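PDB 6TY2: p1 from Rice yellow mottle virus, which acts as a viral RNA silencing suppressor with a probable part in virus spread, this chain being its C-terminal part, which holds one of its two zinc fingers. Local coordinates for residues R6-R11 against D37-P42; A13-C18 against A29-L34. All blocks are in the same frame, centred on the assembly; numbering follows the deposited sequence.

Both contacts join the single helix 3-24 to the long loop region that follows it and runs back alongside it. Contact 1, between 6-11 and 37-42, is partly buried. It holds half of a zinc site, two of whose four ligands come from its segments, and, across Ile41, a salt bridge. Contact 2, between 13-18 and 29-34, lies farther along the helix and nearer the surface. It has no metal. Its hold is apolar, with one hydroxyl pair at the edge. The two meet at Leu34, whose CD2 packs on His8, Arg11, Asp40 and Ile41. Metal and charge thus give way to hydrocarbon along one face of the helix.

Contact 1. Residues R6-R11 against D37-P42; sequences REHQER and DACDIP. With ZN (zinc ion), chain C.
The imidazole of His8 meets Ile41 at its edge, with CD1 of Ile41 near the ring plane and 4.2 Å from His8 CD2. The guanidinium of Arg11 is also met at its edge, by the carboxylate of Asp40. The grip is side-on. Arg11 NE bonds Asp40 OD1 at 3.1 Å, and Arg11 NH2 bonds Asp40 OD2 at 3.0 Å in a nearly straight line (171°). Both oxygens lie in the guanidinium plane, but the two flat groups are turned 40° apart. OD1 is met on its syn side, somewhat tilted from the carboxylate plane, while OD2 is met from above that plane. Arg11 has CG anti to the backbone N (chi1 -174°) and a bend at the next bond, which carries the group out to the loop. The zinc lies on the other side of Ile41 from this salt bridge. It is bound by His8 NE2 at 2.0 Å and Cys39 SG at 2.3 Å. His44 and Cys48 complete the site, making a zinc finger whose first ligand is on helix 3-24 and whose other three follow in the loop region. Glu7 OE2 accepts a hydrogen bond from His44 NE2 and so orients that ligand from the second shell. The backbone N of Ile41 donates to Cys39 SG at 3.5 Å, which may temper the charge on the sulfur. Ile41 CG1 packs 4.2 Å from Arg11 CD.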
loop_
_atom_site.group_PDB
_atom_site.type_symbol
_atom_site.label_atom_id
_atom_site.label_comp_id
_atom_site.label_asym_id
_atom_site.label_seq_id
_atom_site.Cartn_x
_atom_site.Cartn_y
_atom_site.Cartn_z
ATOM N N ARG A 6 13.616 -13.016 -3.351
ATOM C CA ARG A 6 12.518 -13.867 -3.739
ATOM C C ARG A 6 11.222 -13.062 -3.726
ATOM O O ARG A 6 10.449 -13.121 -4.676
ATOM C CB ARG A 6 12.428 -15.076 -2.810
ATOM C CG ARG A 6 11.669 -16.253 -3.384
ATOM C CD ARG A 6 11.370 -17.279 -2.299
ATOM N NE ARG A 6 12.557 -17.588 -1.500
ATOM C CZ ARG A 6 13.207 -18.750 -1.532
ATOM N NH1 ARG A 6 12.789 -19.730 -2.326
ATOM N NH2 ARG A 6 14.278 -18.932 -0.763
ATOM N N GLU A 7 10.997 -12.284 -2.673
ATOM C CA GLU A 7 9.757 -11.514 -2.562
ATOM C C GLU A 7 9.689 -10.375 -3.584
ATOM O O GLU A 7 8.604 -9.999 -4.020
ATOM C CB GLU A 7 9.589 -10.965 -1.141
ATOM C CG GLU A 7 9.153 -12.041 -0.148
ATOM C CD GLU A 7 9.103 -11.545 1.292
ATOM O OE1 GLU A 7 8.249 -12.021 2.068
ATOM O OE2 GLU A 7 9.928 -10.687 1.653
ATOM N N HIS A 8 10.836 -9.821 -3.968
ATOM C CA HIS A 8 10.857 -8.839 -5.055
ATOM C C HIS A 8 10.430 -9.495 -6.368
ATOM O O HIS A 8 9.686 -8.900 -7.144
ATOM C CB HIS A 8 12.239 -8.217 -5.212
ATOM C CG HIS A 8 12.630 -7.307 -4.092
ATOM N ND1 HIS A 8 13.926 -6.883 -3.907
ATOM C CD2 HIS A 8 11.896 -6.729 -3.109
ATOM C CE1 HIS A 8 13.977 -6.093 -2.849
ATOM N NE2 HIS A 8 12.759 -5.977 -2.353
ATOM N N GLN A 9 10.906 -10.720 -6.605
ATOM C CA GLN A 9 10.540 -11.486 -7.799
ATOM C C GLN A 9 9.052 -11.766 -7.867
ATOM O O GLN A 9 8.420 -11.544 -8.902
ATOM C CB GLN A 9 11.298 -12.820 -7.862
ATOM C CG GLN A 9 12.716 -12.711 -8.423
ATOM C CD GLN A 9 13.394 -14.075 -8.650
ATOM O OE1 GLN A 9 13.176 -15.030 -7.903
ATOM N NE2 GLN A 9 14.213 -14.161 -9.695
ATOM N N GLU A 10 8.491 -12.271 -6.774
ATOM C CA GLU A 10 7.076 -12.602 -6.756
ATOM C C GLU A 10 6.235 -11.335 -6.900
ATOM O O GLU A 10 5.241 -11.324 -7.620
ATOM C CB GLU A 10 6.673 -13.345 -5.472
ATOM C CG GLU A 10 7.723 -14.254 -4.829
ATOM C CD GLU A 10 8.144 -15.464 -5.668
ATOM O OE1 GLU A 10 7.262 -16.262 -6.073
ATOM O OE2 GLU A 10 9.371 -15.630 -5.894
ATOM N N ARG A 11 6.625 -10.270 -6.217
ATOM C CA ARG A 11 5.897 -9.017 -6.361
ATOM C C ARG A 11 6.049 -8.435 -7.773
ATOM O O ARG A 11 5.086 -7.935 -8.345
ATOM C CB ARG A 11 6.352 -7.996 -5.322
ATOM C CG ARG A 11 5.523 -6.731 -5.360
ATOM C CD ARG A 11 5.169 -6.290 -3.961
ATOM N NE ARG A 11 4.671 -4.915 -3.943
ATOM C CZ ARG A 11 3.392 -4.590 -4.090
ATOM N NH1 ARG A 11 2.482 -5.544 -4.282
ATOM N NH2 ARG A 11 3.021 -3.312 -4.050
ATOM N N ASP A 37 16.885 -0.995 -3.931
ATOM C CA ASP A 37 17.095 0.445 -3.856
ATOM C C ASP A 37 15.818 1.284 -4.014
ATOM O O ASP A 37 15.869 2.510 -3.933
ATOM C CB ASP A 37 18.140 0.847 -4.891
ATOM C CG ASP A 37 19.455 0.105 -4.692
ATOM O OD1 ASP A 37 20.001 0.108 -3.555
ATOM O OD2 ASP A 37 19.919 -0.506 -5.671
ATOM N N ALA A 38 14.681 0.621 -4.214
ATOM C CA ALA A 38 13.380 1.276 -4.135
ATOM C C ALA A 38 12.325 0.195 -4.006
ATOM O O ALA A 38 11.988 -0.471 -4.978
ATOM C CB ALA A 38 13.116 2.164 -5.358
ATOM N N CYS A 39 11.806 0.038 -2.794
ATOM C CA CYS A 39 10.952 -1.090 -2.437
ATOM C C CYS A 39 9.754 -0.652 -1.586
ATOM O O CYS A 39 9.899 0.205 -0.720
ATOM C CB CYS A 39 11.806 -2.116 -1.698
ATOM S SG CYS A 39 10.965 -3.422 -0.883
ATOM N N ASP A 40 8.574 -1.214 -1.818
ATOM C CA ASP A 40 7.413 -0.741 -1.064
ATOM C C ASP A 40 6.861 -1.808 -0.123
ATOM O O ASP A 40 5.709 -1.747 0.281
ATOM C CB ASP A 40 6.312 -0.228 -2.006
ATOM C CG ASP A 40 5.805 -1.284 -2.981
ATOM O OD1 ASP A 40 6.296 -2.423 -2.937
ATOM O OD2 ASP A 40 4.901 -0.978 -3.798
ATOM N N ILE A 41 7.695 -2.771 0.237
ATOM C CA ILE A 41 7.317 -3.792 1.216
ATOM C C ILE A 41 7.801 -3.372 2.601
ATOM O O ILE A 41 8.990 -3.399 2.872
ATOM C CB ILE A 41 7.903 -5.157 0.852
ATOM C CG1 ILE A 41 7.596 -5.496 -0.608
ATOM C CG2 ILE A 41 7.386 -6.236 1.794
ATOM C CD1 ILE A 41 8.235 -6.796 -1.070
ATOM N N PRO A 42 6.880 -2.950 3.478
ATOM C CA PRO A 42 7.275 -2.378 4.771
ATOM C C PRO A 42 8.176 -3.291 5.579
ATOM O O PRO A 42 9.086 -2.811 6.248
ATOM C CB PRO A 42 5.937 -2.172 5.485
ATOM C CG PRO A 42 4.951 -2.035 4.377
ATOM C CD PRO A 42 5.421 -2.990 3.319
HETATM ZN ZN ZN C . 12.604 -5.006 -0.554
#

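Contact 2. Residues A13-C18 against A29-L34; sequences AEISAC and ASLVYL
Ile15 is the apolar centre, and it works with both branches. Its CG2 lies 3.5 Å from Leu31 CB and 3.8 Å from Tyr33 CE1, filling the angle between these two side chains. CG2 is anti to the backbone N, which turns it to the loop; CG1 runs beside that N and brings CD1 to within 3.8 Å of Leu31 CD1. The Ile15 side chain and the tyrosine lie alongside each other and point opposite ways. Leu31 also reaches one helical turn on, where its CD1 presses on Cys18 CB at 3.4 Å, tighter than usual for two carbons. The polar edge is a pair of hydroxyls. Tyr33 OH and Ser16 OG share a short hydrogen bond of 2.6 Å, and the serine oxygen lies near the plane of the tyrosine ring. Ser16 OG has a second, weak hydrogen bond to the backbone oxygen of Asn12. This is a surface contact, and the Tyr33 side chain is about 11 Å from the zinc. No strand is involved. Residues 31-34 run extended along helix 3-24, whose Asn12 and Asn19 accept hydrogen bonds from the backbone N of Leu34 and Leu31, while Asn55 near the chain end accepts one from Val32 N.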
loop_
_atom_site.group_PDB
_atom_site.type_symbol
_atom_site.label_atom_id
_atom_site.label_comp_id
_atom_site.label_asym_id
_atom_site.label_seq_id
_atom_site.Cartn_x
_atom_site.Cartn_y
_atom_site.Cartn_z
ATOM N N ALA A 13 6.598 -10.131 -10.517
ATOM C CA ALA A 13 5.770 -10.946 -11.402
ATOM C C ALA A 13 4.344 -10.405 -11.419
ATOM O O ALA A 13 3.713 -10.306 -12.464
ATOM C CB ALA A 13 5.791 -12.411 -10.958
ATOM N N GLU A 14 3.847 -10.037 -10.247
ATOM C CA GLU A 14 2.464 -9.603 -10.113
ATOM C C GLU A 14 2.269 -8.204 -10.679
ATOM O O GLU A 14 1.198 -7.879 -11.203
ATOM C CB GLU A 14 2.039 -9.656 -8.644
ATOM C CG GLU A 14 0.595 -9.267 -8.388
ATOM C CD GLU A 14 -0.421 -10.117 -9.153
ATOM O OE1 GLU A 14 -0.142 -11.306 -9.469
ATOM O OE2 GLU A 14 -1.516 -9.578 -9.432
ATOM N N ILE A 15 3.308 -7.382 -10.572
ATOM C CA ILE A 15 3.321 -6.047 -11.171
ATOM C C ILE A 15 3.218 -6.167 -12.679
ATOM O O ILE A 15 2.443 -5.456 -13.316
ATOM C CB ILE A 15 4.616 -5.281 -10.816
ATOM C CG1 ILE A 15 4.672 -4.941 -9.323
ATOM C CG2 ILE A 15 4.784 -4.051 -11.689
ATOM C CD1 ILE A 15 3.432 -4.262 -8.819
ATOM N N SER A 16 4.008 -7.085 -13.240
ATOM C CA SER A 16 3.986 -7.379 -14.671
ATOM C C SER A 16 2.586 -7.712 -15.141
ATOM O O SER A 16 2.140 -7.234 -16.186
ATOM C CB SER A 16 4.907 -8.556 -15.007
ATOM O OG SER A 16 6.268 -8.157 -15.069
ATOM N N ALA A 17 1.908 -8.554 -14.367
ATOM C CA ALA A 17 0.598 -9.059 -14.757
ATOM C C ALA A 17 -0.426 -7.947 -14.751
ATOM O O ALA A 17 -1.241 -7.854 -15.663
ATOM C CB ALA A 17 0.163 -10.188 -13.828
ATOM N N CYS A 18 -0.386 -7.114 -13.710
ATOM C CA CYS A 18 -1.290 -5.980 -13.589
ATOM C C CYS A 18 -1.064 -4.946 -14.667
ATOM O O CYS A 18 -2.025 -4.424 -15.226
ATOM C CB CYS A 18 -1.143 -5.319 -12.213
ATOM S SG CYS A 18 -1.815 -6.281 -10.850
ATOM N N ALA A 29 0.393 1.615 -18.255
ATOM C CA ALA A 29 1.104 0.708 -17.359
ATOM C C ALA A 29 1.806 1.503 -16.263
ATOM O O ALA A 29 2.979 1.838 -16.397
ATOM C CB ALA A 29 2.108 -0.131 -18.129
ATOM N N SER A 30 1.097 1.778 -15.172
ATOM C CA SER A 30 1.590 2.676 -14.131
ATOM C C SER A 30 2.460 2.033 -13.039
ATOM O O SER A 30 3.179 2.735 -12.330
ATOM C CB SER A 30 0.396 3.381 -13.471
ATOM O OG SER A 30 -0.653 2.462 -13.197
ATOM N N LEU A 31 2.411 0.714 -12.893
ATOM C CA LEU A 31 3.140 0.077 -11.800
ATOM C C LEU A 31 4.650 -0.005 -12.100
ATOM O O LEU A 31 5.083 -0.124 -13.250
ATOM C CB LEU A 31 2.550 -1.311 -11.500
ATOM C CG LEU A 31 1.102 -1.306 -10.983
ATOM C CD1 LEU A 31 0.547 -2.710 -10.823
ATOM C CD2 LEU A 31 1.001 -0.562 -9.664
ATOM N N VAL A 32 5.451 0.093 -11.051
ATOM C CA VAL A 32 6.894 0.188 -11.217
ATOM C C VAL A 32 7.522 -0.957 -10.465
ATOM O O VAL A 32 7.010 -1.381 -9.431
ATOM C CB VAL A 32 7.425 1.554 -10.721
ATOM C CG1 VAL A 32 7.025 1.770 -9.321
ATOM C CG2 VAL A 32 8.929 1.663 -10.852
ATOM N N TYR A 33 8.618 -1.479 -10.999
ATOM C CA TYR A 33 9.225 -2.677 -10.453
ATOM C C TYR A 33 10.071 -2.406 -9.193
ATOM O O TYR A 33 10.646 -1.341 -9.027
ATOM C CB TYR A 33 10.074 -3.343 -11.525
ATOM C CG TYR A 33 9.301 -3.994 -12.662
ATOM C CD1 TYR A 33 8.403 -5.026 -12.420
ATOM C CD2 TYR A 33 9.513 -3.611 -13.977
ATOM C CE1 TYR A 33 7.719 -5.644 -13.460
ATOM C CE2 TYR A 33 8.841 -4.223 -15.033
ATOM C CZ TYR A 33 7.948 -5.241 -14.768
ATOM O OH TYR A 33 7.274 -5.849 -15.806
ATOM N N LEU A 34 10.136 -3.387 -8.305
ATOM C CA LEU A 34 10.892 -3.245 -7.063
ATOM C C LEU A 34 12.359 -3.681 -7.183
ATOM O O LEU A 34 12.693 -4.614 -7.924
ATOM C CB LEU A 34 10.233 -4.059 -5.950
ATOM C CG LEU A 34 8.949 -3.619 -5.257
ATOM C CD1 LEU A 34 7.801 -3.445 -6.232
ATOM C CD2 LEU A 34 8.596 -4.667 -4.227
#